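Local coordinates for ganglioside-induced differentiation-associated protein 2 (Homo sapiens, PDB 4UML) that is of uncertain molecular function but carries a macro domain, the part described here, followed in the full-length protein by a CRAL-TRIO (SEC14-like) domain, at residues K56-K61 with I201-F206; P178-T183 with Y216-P221; T189-L194 with L222-S227. All blocks are in the same frame, centred on the assembly; numbering follows the deposited sequence.

Contact 1. Residues K56-K61 with I201-F206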
loop_
_atom_site.group_PDB
_atom_site.type_symbol
_atom_site.label_atom_id
_atom_site.label_comp_id
_atom_site.label_asym_id
_atom_site.label_seq_id
_atom_site.Cartn_x
_atom_site.Cartn_y
_atom_site.Cartn_z
ATOM N N LYS A 56 -6.362 -12.880 -3.973
ATOM C CA LYS A 56 -6.573 -11.494 -3.547
ATOM C C LYS A 56 -5.393 -10.566 -3.784
ATOM O O LYS A 56 -5.539 -9.353 -3.727
ATOM C CB LYS A 56 -6.920 -11.488 -2.084
ATOM C CG LYS A 56 -8.156 -12.325 -1.826
ATOM C CD LYS A 56 -8.473 -12.428 -0.356
ATOM C CE LYS A 56 -9.808 -13.140 -0.178
ATOM N NZ LYS A 56 -10.394 -12.833 1.145
ATOM N N VAL A 57 -4.228 -11.122 -4.061
ATOM C CA VAL A 57 -3.030 -10.332 -4.221
ATOM C C VAL A 57 -2.790 -10.038 -5.686
ATOM O O VAL A 57 -2.901 -10.937 -6.533
ATOM C CB VAL A 57 -1.809 -11.092 -3.679
ATOM C CG1 VAL A 57 -0.522 -10.373 -4.056
ATOM C CG2 VAL A 57 -1.932 -11.222 -2.187
ATOM N N VAL A 58 -2.456 -8.783 -5.973
ATOM C CA VAL A 58 -2.135 -8.329 -7.293
ATOM C C VAL A 58 -0.826 -7.516 -7.271
ATOM O O VAL A 58 -0.660 -6.585 -6.465
ATOM C CB VAL A 58 -3.266 -7.426 -7.842
ATOM C CG1 VAL A 58 -2.926 -6.935 -9.226
ATOM C CG2 VAL A 58 -4.626 -8.122 -7.793
ATOM N N LEU A 59 0.102 -7.856 -8.164
ATOM C CA LEU A 59 1.269 -7.025 -8.409
ATOM C C LEU A 59 1.099 -6.272 -9.718
ATOM O O LEU A 59 0.883 -6.880 -10.766
ATOM C CB LEU A 59 2.528 -7.874 -8.481
ATOM C CG LEU A 59 3.837 -7.128 -8.786
ATOM C CD1 LEU A 59 4.186 -6.143 -7.699
ATOM C CD2 LEU A 59 4.997 -8.105 -8.941
ATOM N N TRP A 60 1.216 -4.949 -9.675
ATOM C CA TRP A 60 0.924 -4.147 -10.846
ATOM C C TRP A 60 1.931 -3.063 -10.966
ATOM O O TRP A 60 2.083 -2.249 -10.037
ATOM C CB TRP A 60 -0.455 -3.518 -10.725
ATOM C CG TRP A 60 -0.796 -2.607 -11.822
ATOM C CD1 TRP A 60 -0.978 -2.956 -13.149
ATOM C CD2 TRP A 60 -1.043 -1.201 -11.737
ATOM N NE1 TRP A 60 -1.304 -1.836 -13.882
ATOM C CE2 TRP A 60 -1.372 -0.755 -13.037
ATOM C CE3 TRP A 60 -1.028 -0.271 -10.687
ATOM C CZ2 TRP A 60 -1.655 0.580 -13.316
ATOM C CZ3 TRP A 60 -1.323 1.041 -10.951
ATOM C CH2 TRP A 60 -1.649 1.463 -12.256
ATOM N N LYS A 61 2.627 -3.018 -12.101
ATOM C CA LYS A 61 3.528 -1.907 -12.347
ATOM C C LYS A 61 2.755 -0.726 -12.911
ATOM O O LYS A 61 2.280 -0.777 -14.034
ATOM C CB LYS A 61 4.673 -2.298 -13.298
ATOM C CG LYS A 61 5.653 -1.145 -13.505
ATOM C CD LYS A 61 7.034 -1.643 -13.894
ATOM C CE LYS A 61 7.059 -2.160 -15.325
ATOM N NZ LYS A 61 6.794 -1.046 -16.278
ATOM N N ILE A 201 -12.230 -8.779 2.071
ATOM C CA ILE A 201 -11.424 -8.049 1.106
ATOM C C ILE A 201 -11.300 -8.861 -0.156
ATOM O O ILE A 201 -11.051 -10.048 -0.115
ATOM C CB ILE A 201 -10.046 -7.708 1.703
ATOM C CG1 ILE A 201 -10.252 -6.786 2.900
ATOM C CG2 ILE A 201 -9.145 -7.042 0.671
ATOM C CD1 ILE A 201 -9.003 -6.097 3.400
ATOM N N GLU A 202 -11.502 -8.215 -1.287
ATOM C CA GLU A 202 -11.417 -8.876 -2.544
ATOM C C GLU A 202 -10.011 -8.775 -3.110
ATOM O O GLU A 202 -9.500 -9.752 -3.651
ATOM C CB GLU A 202 -12.438 -8.284 -3.521
ATOM C CG GLU A 202 -13.888 -8.474 -3.064
ATOM C CD GLU A 202 -14.909 -7.806 -3.979
ATOM O OE1 GLU A 202 -14.526 -7.139 -4.961
ATOM O OE2 GLU A 202 -16.118 -7.947 -3.712
ATOM N N LYS A 203 -9.381 -7.593 -3.019
ATOM C CA LYS A 203 -8.101 -7.376 -3.688
ATOM C C LYS A 203 -7.188 -6.426 -2.903
ATOM O O LYS A 203 -7.639 -5.437 -2.298
ATOM C CB LYS A 203 -8.287 -6.806 -5.100
ATOM C CG LYS A 203 -8.941 -7.716 -6.140
ATOM C CD LYS A 203 -8.131 -8.964 -6.455
ATOM C CE LYS A 203 -9.023 -10.043 -7.073
ATOM N NZ LYS A 203 -9.449 -9.594 -8.428
ATOM N N VAL A 204 -5.921 -6.790 -2.869
ATOM C CA VAL A 204 -4.849 -5.922 -2.412
ATOM C C VAL A 204 -3.902 -5.799 -3.587
ATOM O O VAL A 204 -3.456 -6.818 -4.149
ATOM C CB VAL A 204 -4.138 -6.468 -1.169
ATOM C CG1 VAL A 204 -2.897 -5.635 -0.849
ATOM C CG2 VAL A 204 -5.080 -6.468 0.011
ATOM N N VAL A 205 -3.651 -4.557 -4.003
ATOM C CA VAL A 205 -2.795 -4.292 -5.122
ATOM C C VAL A 205 -1.544 -3.627 -4.624
ATOM O O VAL A 205 -1.601 -2.571 -3.982
ATOM C CB VAL A 205 -3.444 -3.379 -6.178
ATOM C CG1 VAL A 205 -2.485 -3.128 -7.333
ATOM C CG2 VAL A 205 -4.730 -3.968 -6.680
ATOM N N PHE A 206 -0.416 -4.253 -4.936
ATOM C CA PHE A 206 0.886 -3.635 -4.754
ATOM C C PHE A 206 1.271 -2.943 -6.054
ATOM O O PHE A 206 1.679 -3.616 -7.001
ATOM C CB PHE A 206 1.913 -4.688 -4.376
ATOM C CG PHE A 206 1.640 -5.384 -3.063
ATOM C CD1 PHE A 206 1.915 -4.756 -1.853
ATOM C CD2 PHE A 206 1.191 -6.692 -3.034
ATOM C CE1 PHE A 206 1.691 -5.393 -0.645
ATOM C CE2 PHE A 206 0.973 -7.351 -1.818
ATOM C CZ PHE A 206 1.214 -6.702 -0.617
#
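Lys56 opens the contact with its carbonyl, which takes the amide of Val204: Val204 N lies 2.7 Å from Lys56 O. The side chain of Lys56 runs extended past Glu202 O, and its NZ is 3.1 Å from Ile201 O. Lys56 NZ also bonds to Gly198 O; its place is less sure, so the bond to Ile201 O is tentative. Val57 sends its side chain to the same face of the sheet as Val204, Leu59 and Phe206. Val57 CG1 meets the edge of the Phe206 ring, 4.0 Å from Phe206 CE2. Val58 bonds with both of its backbone groups. Val58 N gives to Val204 O (2.9 Å), and Val58 O takes Phe206 N (2.8 Å). On the other face its CG2, anti to the carbonyl carbon, touches Lys203 CD, while CB rests on Val205 CG2. Leu59 lays CD1 over the backbone, 3.6 Å from Phe206 O. Trp60 N closes the pattern with a bond to Phe206 O (3.0 Å). Trp60 CB packs on Val205 CG1, while the indole extends beyond 201-206. Helix 179-197 covers the Phe206 ring through Leu187 and Val190. The pairing is parallel, with the strand axes 30° apart. It places strand 57-61 at the outer end of the mixed six-stranded sheet of the macro domain fold.

Contact 2. Residues P178-T183 with Y216-P221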
loop_
_atom_site.group_PDB
_atom_site.type_symbol
_atom_site.label_atom_id
_atom_site.label_comp_id
_atom_site.label_asym_id
_atom_site.label_seq_id
_atom_site.Cartn_x
_atom_site.Cartn_y
_atom_site.Cartn_z
ATOM N N PRO A 178 16.080 0.416 3.343
ATOM C CA PRO A 178 16.579 -0.596 2.408
ATOM C C PRO A 178 15.440 -1.393 1.769
ATOM O O PRO A 178 14.619 -1.981 2.467
ATOM C CB PRO A 178 17.432 -1.490 3.299
ATOM C CG PRO A 178 17.976 -0.544 4.310
ATOM C CD PRO A 178 16.828 0.387 4.607
ATOM N N LEU A 179 15.429 -1.431 0.442
ATOM C CA LEU A 179 14.247 -1.834 -0.299
ATOM C C LEU A 179 13.845 -3.256 -0.038
ATOM O O LEU A 179 12.674 -3.558 0.147
ATOM C CB LEU A 179 14.459 -1.598 -1.789
ATOM C CG LEU A 179 13.346 -2.103 -2.719
ATOM C CD1 LEU A 179 12.023 -1.403 -2.413
ATOM C CD2 LEU A 179 13.780 -1.876 -4.163
ATOM N N GLU A 180 14.816 -4.142 0.026
ATOM C CA GLU A 180 14.506 -5.528 0.151
ATOM C C GLU A 180 13.945 -5.840 1.544
ATOM O O GLU A 180 12.944 -6.539 1.659
ATOM C CB GLU A 180 15.737 -6.360 -0.149
ATOM C CG GLU A 180 15.438 -7.823 -0.329
ATOM C CD GLU A 180 16.272 -8.473 -1.430
ATOM O OE1 GLU A 180 16.875 -7.781 -2.294
ATOM O OE2 GLU A 180 16.287 -9.712 -1.435
ATOM N N ASP A 181 14.593 -5.314 2.585
ATOM C CA ASP A 181 14.071 -5.408 3.947
ATOM C C ASP A 181 12.653 -4.874 4.034
ATOM O O ASP A 181 11.803 -5.497 4.619
ATOM C CB ASP A 181 14.942 -4.594 4.921
ATOM C CG ASP A 181 16.303 -5.200 5.134
ATOM O OD1 ASP A 181 16.450 -6.439 5.013
ATOM O OD2 ASP A 181 17.224 -4.427 5.464
ATOM N N ALA A 182 12.417 -3.714 3.441
ATOM C CA ALA A 182 11.110 -3.071 3.471
ATOM C C ALA A 182 10.040 -3.944 2.837
ATOM O O ALA A 182 8.924 -4.042 3.348
ATOM C CB ALA A 182 11.150 -1.743 2.741
ATOM N N THR A 183 10.387 -4.554 1.716
ATOM C CA THR A 183 9.475 -5.413 0.974
ATOM C C THR A 183 9.114 -6.679 1.743
ATOM O O THR A 183 7.965 -7.126 1.694
ATOM C CB THR A 183 10.059 -5.763 -0.421
ATOM O OG1 THR A 183 10.379 -4.556 -1.131
ATOM C CG2 THR A 183 9.072 -6.519 -1.211
ATOM N N TYR A 216 9.788 -7.207 -5.590
ATOM C CA TYR A 216 8.470 -7.797 -5.320
ATOM C C TYR A 216 8.306 -9.155 -6.004
ATOM O O TYR A 216 7.797 -10.112 -5.399
ATOM C CB TYR A 216 7.339 -6.844 -5.730
ATOM C CG TYR A 216 7.002 -5.847 -4.640
ATOM C CD1 TYR A 216 7.795 -4.755 -4.431
ATOM C CD2 TYR A 216 5.895 -6.021 -3.812
ATOM C CE1 TYR A 216 7.517 -3.846 -3.433
ATOM C CE2 TYR A 216 5.612 -5.114 -2.813
ATOM C CZ TYR A 216 6.424 -4.015 -2.634
ATOM O OH TYR A 216 6.193 -3.089 -1.627
ATOM N N GLN A 217 8.760 -9.250 -7.247
ATOM C CA GLN A 217 8.682 -10.526 -7.990
ATOM C C GLN A 217 9.509 -11.589 -7.279
ATOM O O GLN A 217 9.046 -12.712 -7.072
ATOM C CB GLN A 217 9.165 -10.333 -9.436
ATOM C CG GLN A 217 8.261 -9.393 -10.216
ATOM C CD GLN A 217 8.794 -9.029 -11.590
ATOM O OE1 GLN A 217 9.992 -8.857 -11.798
ATOM N NE2 GLN A 217 7.885 -8.869 -12.535
ATOM N N LYS A 218 10.709 -11.187 -6.855
ATOM C CA LYS A 218 11.583 -12.035 -6.056
ATOM C C LYS A 218 10.941 -12.565 -4.770
ATOM O O LYS A 218 11.046 -13.739 -4.457
ATOM C CB LYS A 218 12.850 -11.260 -5.694
ATOM C CG LYS A 218 13.929 -12.159 -5.126
ATOM C CD LYS A 218 15.092 -11.367 -4.577
ATOM C CE LYS A 218 15.814 -12.198 -3.532
ATOM N NZ LYS A 218 17.141 -11.608 -3.231
ATOM N N LEU A 219 10.273 -11.697 -4.013
ATOM C CA LEU A 219 9.774 -12.074 -2.687
ATOM C C LEU A 219 8.346 -12.607 -2.601
ATOM O O LEU A 219 7.992 -13.279 -1.632
ATOM C CB LEU A 219 9.934 -10.872 -1.733
ATOM C CG LEU A 219 11.341 -10.273 -1.555
ATOM C CD1 LEU A 219 11.406 -9.303 -0.373
ATOM C CD2 LEU A 219 12.416 -11.336 -1.395
ATOM N N LEU A 220 7.496 -12.294 -3.573
ATOM C CA LEU A 220 6.116 -12.777 -3.554
ATOM C C LEU A 220 5.960 -14.287 -3.329
ATOM O O LEU A 220 5.156 -14.728 -2.488
ATOM C CB LEU A 220 5.389 -12.341 -4.845
ATOM C CG LEU A 220 4.743 -10.952 -4.750
ATOM C CD1 LEU A 220 4.325 -10.460 -6.127
ATOM C CD2 LEU A 220 3.558 -10.960 -3.784
ATOM N N PRO A 221 6.756 -15.093 -4.043
ATOM C CA PRO A 221 6.711 -16.544 -3.825
ATOM C C PRO A 221 6.975 -17.010 -2.389
ATOM O O PRO A 221 6.456 -18.039 -1.998
ATOM C CB PRO A 221 7.812 -17.074 -4.762
ATOM C CG PRO A 221 8.003 -16.024 -5.789
ATOM C CD PRO A 221 7.747 -14.722 -5.071
HETATM O O HOH W 1 8.649 -2.253 -0.503
#
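The helical segments 179-183 and 216-221 run in broadly the same direction, 37° apart, with their axes 10.4 Å from each other at closest approach. The nearest CA atoms, those of Thr183 and Tyr216, are 6.8 Å apart. Side chains therefore fill the space between the backbones. Thr183 points its side chain toward the other helix and divides it between two tasks. Its methyl, CG2, is anti to the backbone N (chi1 of the residue is -55°) and sits over the centre of the Tyr216 ring. In this CH-pi contact Thr183 CG2 is 3.7 Å from the centroid of the Tyr216 ring and only 7° off the ring normal. The same methyl touches Leu219 CD1. The hydroxyl turns back to its own helix and gives a bond to Leu179 O, 2.8 Å from Thr183 OG1. That carbonyl also accepts Thr183 N, from the opposite face of its plane. A water joins the polar ends of the pair, 2.9 Å from Thr183 OG1 and 2.8 Å from Tyr216 OH. With an alanine at Tyr216, the Thr183 methyl would probably lose the ring face it rests on and the water its phenol partner. Leu219 CD1 also lies against Glu180 O, and Leu187 of helix 179-197 backs both Leu219 and Tyr216. At the margin Glu180 and Lys218 cross at about a right angle. Lys218 NZ meets the syn lone pair of Glu180 OE2 at 2.7 Å, a salt bridge. The chemistry is thus graded: apolar and CH-pi contacts hold the buried middle, a shared water serves its two hydroxyls, and an ion pair ties the helices where Lys218 is exposed.

Contact 3. Residues T189-L194 with L222-S227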
loop_
_atom_site.group_PDB
_atom_site.type_symbol
_atom_site.label_atom_id
_atom_site.label_comp_id
_atom_site.label_asym_id
_atom_site.label_seq_id
_atom_site.Cartn_x
_atom_site.Cartn_y
_atom_site.Cartn_z
ATOM N N THR A 189 3.321 -8.681 6.311
ATOM C CA THR A 189 2.195 -8.073 7.018
ATOM C C THR A 189 0.882 -8.287 6.283
ATOM O O THR A 189 -0.183 -8.603 6.885
ATOM C CB THR A 189 2.456 -6.554 7.212
ATOM O OG1 THR A 189 3.732 -6.379 7.838
ATOM C CG2 THR A 189 1.371 -5.904 8.009
ATOM N N VAL A 190 0.905 -8.115 4.970
ATOM C CA VAL A 190 -0.316 -8.317 4.208
ATOM C C VAL A 190 -0.700 -9.811 4.207
ATOM O O VAL A 190 -1.876 -10.144 4.274
ATOM C CB VAL A 190 -0.180 -7.790 2.752
ATOM C CG1 VAL A 190 -1.319 -8.243 1.878
ATOM C CG2 VAL A 190 -0.095 -6.270 2.736
ATOM N N ARG A 191 0.291 -10.682 4.070
ATOM C CA ARG A 191 0.016 -12.140 4.115
ATOM C C ARG A 191 -0.744 -12.492 5.395
ATOM O O ARG A 191 -1.842 -13.043 5.335
ATOM C CB ARG A 191 1.298 -12.954 3.961
ATOM C CG ARG A 191 1.150 -14.432 4.307
ATOM C CD ARG A 191 0.220 -15.122 3.330
ATOM N NE ARG A 191 -0.231 -16.455 3.772
ATOM C CZ ARG A 191 -0.153 -17.587 3.060
ATOM N NH1 ARG A 191 0.426 -17.650 1.857
ATOM N NH2 ARG A 191 -0.651 -18.697 3.587
ATOM N N ARG A 192 -0.187 -12.102 6.531
ATOM C CA ARG A 192 -0.715 -12.479 7.822
ATOM C C ARG A 192 -2.066 -11.884 8.063
ATOM O O ARG A 192 -2.954 -12.528 8.655
ATOM C CB ARG A 192 0.251 -12.093 8.932
ATOM C CG ARG A 192 1.528 -12.904 8.870
ATOM C CD ARG A 192 2.530 -12.475 9.915
ATOM N NE ARG A 192 3.675 -13.398 9.950
ATOM C CZ ARG A 192 4.862 -13.134 10.506
ATOM N NH1 ARG A 192 5.096 -11.960 11.090
ATOM N NH2 ARG A 192 5.829 -14.049 10.472
ATOM N N PHE A 193 -2.255 -10.663 7.594
ATOM C CA PHE A 193 -3.562 -10.033 7.708
ATOM C C PHE A 193 -4.581 -10.721 6.818
ATOM O O PHE A 193 -5.751 -10.854 7.201
ATOM C CB PHE A 193 -3.486 -8.550 7.320
ATOM C CG PHE A 193 -4.817 -7.878 7.232
ATOM C CD1 PHE A 193 -5.534 -7.896 6.047
ATOM C CD2 PHE A 193 -5.337 -7.192 8.327
ATOM C CE1 PHE A 193 -6.759 -7.255 5.948
ATOM C CE2 PHE A 193 -6.566 -6.544 8.237
ATOM C CZ PHE A 193 -7.283 -6.587 7.046
ATOM N N LEU A 194 -4.190 -11.108 5.612
ATOM C CA LEU A 194 -5.161 -11.713 4.737
ATOM C C LEU A 194 -5.559 -13.121 5.228
ATOM O O LEU A 194 -6.687 -13.554 5.008
ATOM C CB LEU A 194 -4.651 -11.784 3.308
ATOM C CG LEU A 194 -4.677 -10.495 2.481
ATOM C CD1 LEU A 194 -3.985 -10.715 1.152
ATOM C CD2 LEU A 194 -6.100 -10.039 2.238
ATOM N N LEU A 222 7.754 -16.257 -1.609
ATOM C CA LEU A 222 8.072 -16.627 -0.226
ATOM C C LEU A 222 6.891 -16.421 0.731
ATOM O O LEU A 222 6.664 -17.226 1.656
ATOM C CB LEU A 222 9.317 -15.841 0.201
ATOM C CG LEU A 222 9.840 -15.697 1.632
ATOM C CD1 LEU A 222 10.201 -17.028 2.287
ATOM C CD2 LEU A 222 11.073 -14.785 1.594
ATOM N N TYR A 223 6.124 -15.348 0.515
ATOM C CA TYR A 223 4.961 -15.055 1.346
ATOM C C TYR A 223 3.668 -15.598 0.769
ATOM O O TYR A 223 2.728 -15.833 1.508
ATOM C CB TYR A 223 4.868 -13.540 1.605
ATOM C CG TYR A 223 6.095 -13.118 2.342
ATOM C CD1 TYR A 223 6.228 -13.409 3.677
ATOM C CD2 TYR A 223 7.169 -12.540 1.682
ATOM C CE1 TYR A 223 7.367 -13.085 4.358
ATOM C CE2 TYR A 223 8.315 -12.207 2.366
ATOM C CZ TYR A 223 8.401 -12.489 3.701
ATOM O OH TYR A 223 9.538 -12.185 4.397
ATOM N N PHE A 224 3.652 -15.846 -0.541
ATOM C CA PHE A 224 2.455 -16.331 -1.218
ATOM C C PHE A 224 2.833 -17.488 -2.163
ATOM O O PHE A 224 2.732 -17.356 -3.386
ATOM C CB PHE A 224 1.777 -15.175 -1.977
ATOM C CG PHE A 224 1.318 -14.038 -1.077
ATOM C CD1 PHE A 224 0.066 -14.054 -0.482
ATOM C CD2 PHE A 224 2.149 -12.952 -0.834
ATOM C CE1 PHE A 224 -0.353 -13.010 0.347
ATOM C CE2 PHE A 224 1.734 -11.907 -0.010
ATOM C CZ PHE A 224 0.488 -11.939 0.578
ATOM N N PRO A 225 3.325 -18.610 -1.591
ATOM C CA PRO A 225 3.675 -19.764 -2.445
ATOM C C PRO A 225 2.498 -20.206 -3.333
ATOM O O PRO A 225 1.358 -20.275 -2.865
ATOM C CB PRO A 225 4.028 -20.860 -1.430
ATOM C CG PRO A 225 3.400 -20.450 -0.150
ATOM C CD PRO A 225 3.415 -18.944 -0.157
ATOM N N ARG A 226 2.779 -20.485 -4.601
ATOM C CA ARG A 226 1.741 -20.848 -5.591
ATOM C C ARG A 226 1.433 -22.366 -5.698
ATOM O O ARG A 226 0.278 -22.747 -5.866
ATOM C CB ARG A 226 2.152 -20.344 -6.973
ATOM C CG ARG A 226 2.217 -18.838 -7.115
ATOM C CD ARG A 226 3.358 -18.462 -8.039
ATOM N NE ARG A 226 3.009 -17.397 -8.967
ATOM C CZ ARG A 226 3.790 -17.011 -9.977
ATOM N NH1 ARG A 226 4.965 -17.598 -10.179
ATOM N NH2 ARG A 226 3.399 -16.031 -10.782
ATOM N N SER A 227 2.468 -23.209 -5.652
ATOM C CA SER A 227 2.316 -24.675 -5.726
ATOM C C SER A 227 1.958 -25.239 -4.343
ATOM O O SER A 227 2.019 -24.521 -3.344
ATOM C CB SER A 227 3.620 -25.309 -6.225
HETATM O O HOH W 2 -0.160 -18.994 -0.686
#
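Arg191 leaves its helix with CG anti to the backbone N and then bends at chi2 (66°), which carries the chain past the end of helix 210-223. Phe224 has CG anti to its carbonyl carbon, and its ring reaches back to the root of Arg191. The Arg191 chain and the Phe224 side chain lie alongside each other and point opposite ways, their planar groups 39° apart. Phe224 CZ comes within 3.6 Å of Arg191 CB, and Phe224 CE1 lies 3.7 Å from Arg191 CD. Val190 CG1 and Leu194 CD1 add looser apolar contacts with the same ring.

At the far end, Arg191 NH1 bonds to Tyr223 O at 3.0 Å. The bond is bent, with an angle of 136° at the hydrogen, and the oxygen lies out of the guanidinium plane. Phe224 CA stands at the edge of that plane, and Pro225 CD lies 3.8 Å from Arg191 NH1. A water links Pro225 O to Arg191 NH1, weakly on the arginine side. The strongest partner of the guanidinium is Glu195, which forms a salt bridge with NE; NH2 also bonds to Leu48 O. Several bonds thus fix its rotation, and the nearby carboxylate probably helps to balance its buried charge. The hydroxyl of Tyr223 is held separately by His184.

Phe224 is the first residue after helix 210-223 to leave helical geometry, and Arg191 bonds to the carbonyl just before it. The arrangement is a helix C-terminus met by an arginine side chain, where the closing helix of the macro domain gives way to the last residues of this construct beside helix 179-197.

From the N terminus, strand 57-61 is the first strand and waits about 140 residues for its partner. Contact 1 closes that long loop when strand 203-208 arrives. Helix 179-197 lies inside the loop, and helix 210-223 follows the strand, so contacts 2 and 3 each cross contact 1 along the chain. They close shorter loops, about 33 and 28 residues, through strand 203-208. They also cross each other, as both join the same two helices, contact 2 through their earlier parts and contact 3 farther along. Together they tie the helix pair to one sheet edge. Leu59 and Phe206 of contact 1 pack on Tyr216 of contact 2, while Val57 reaches Phe224 and Leu194 of contact 3.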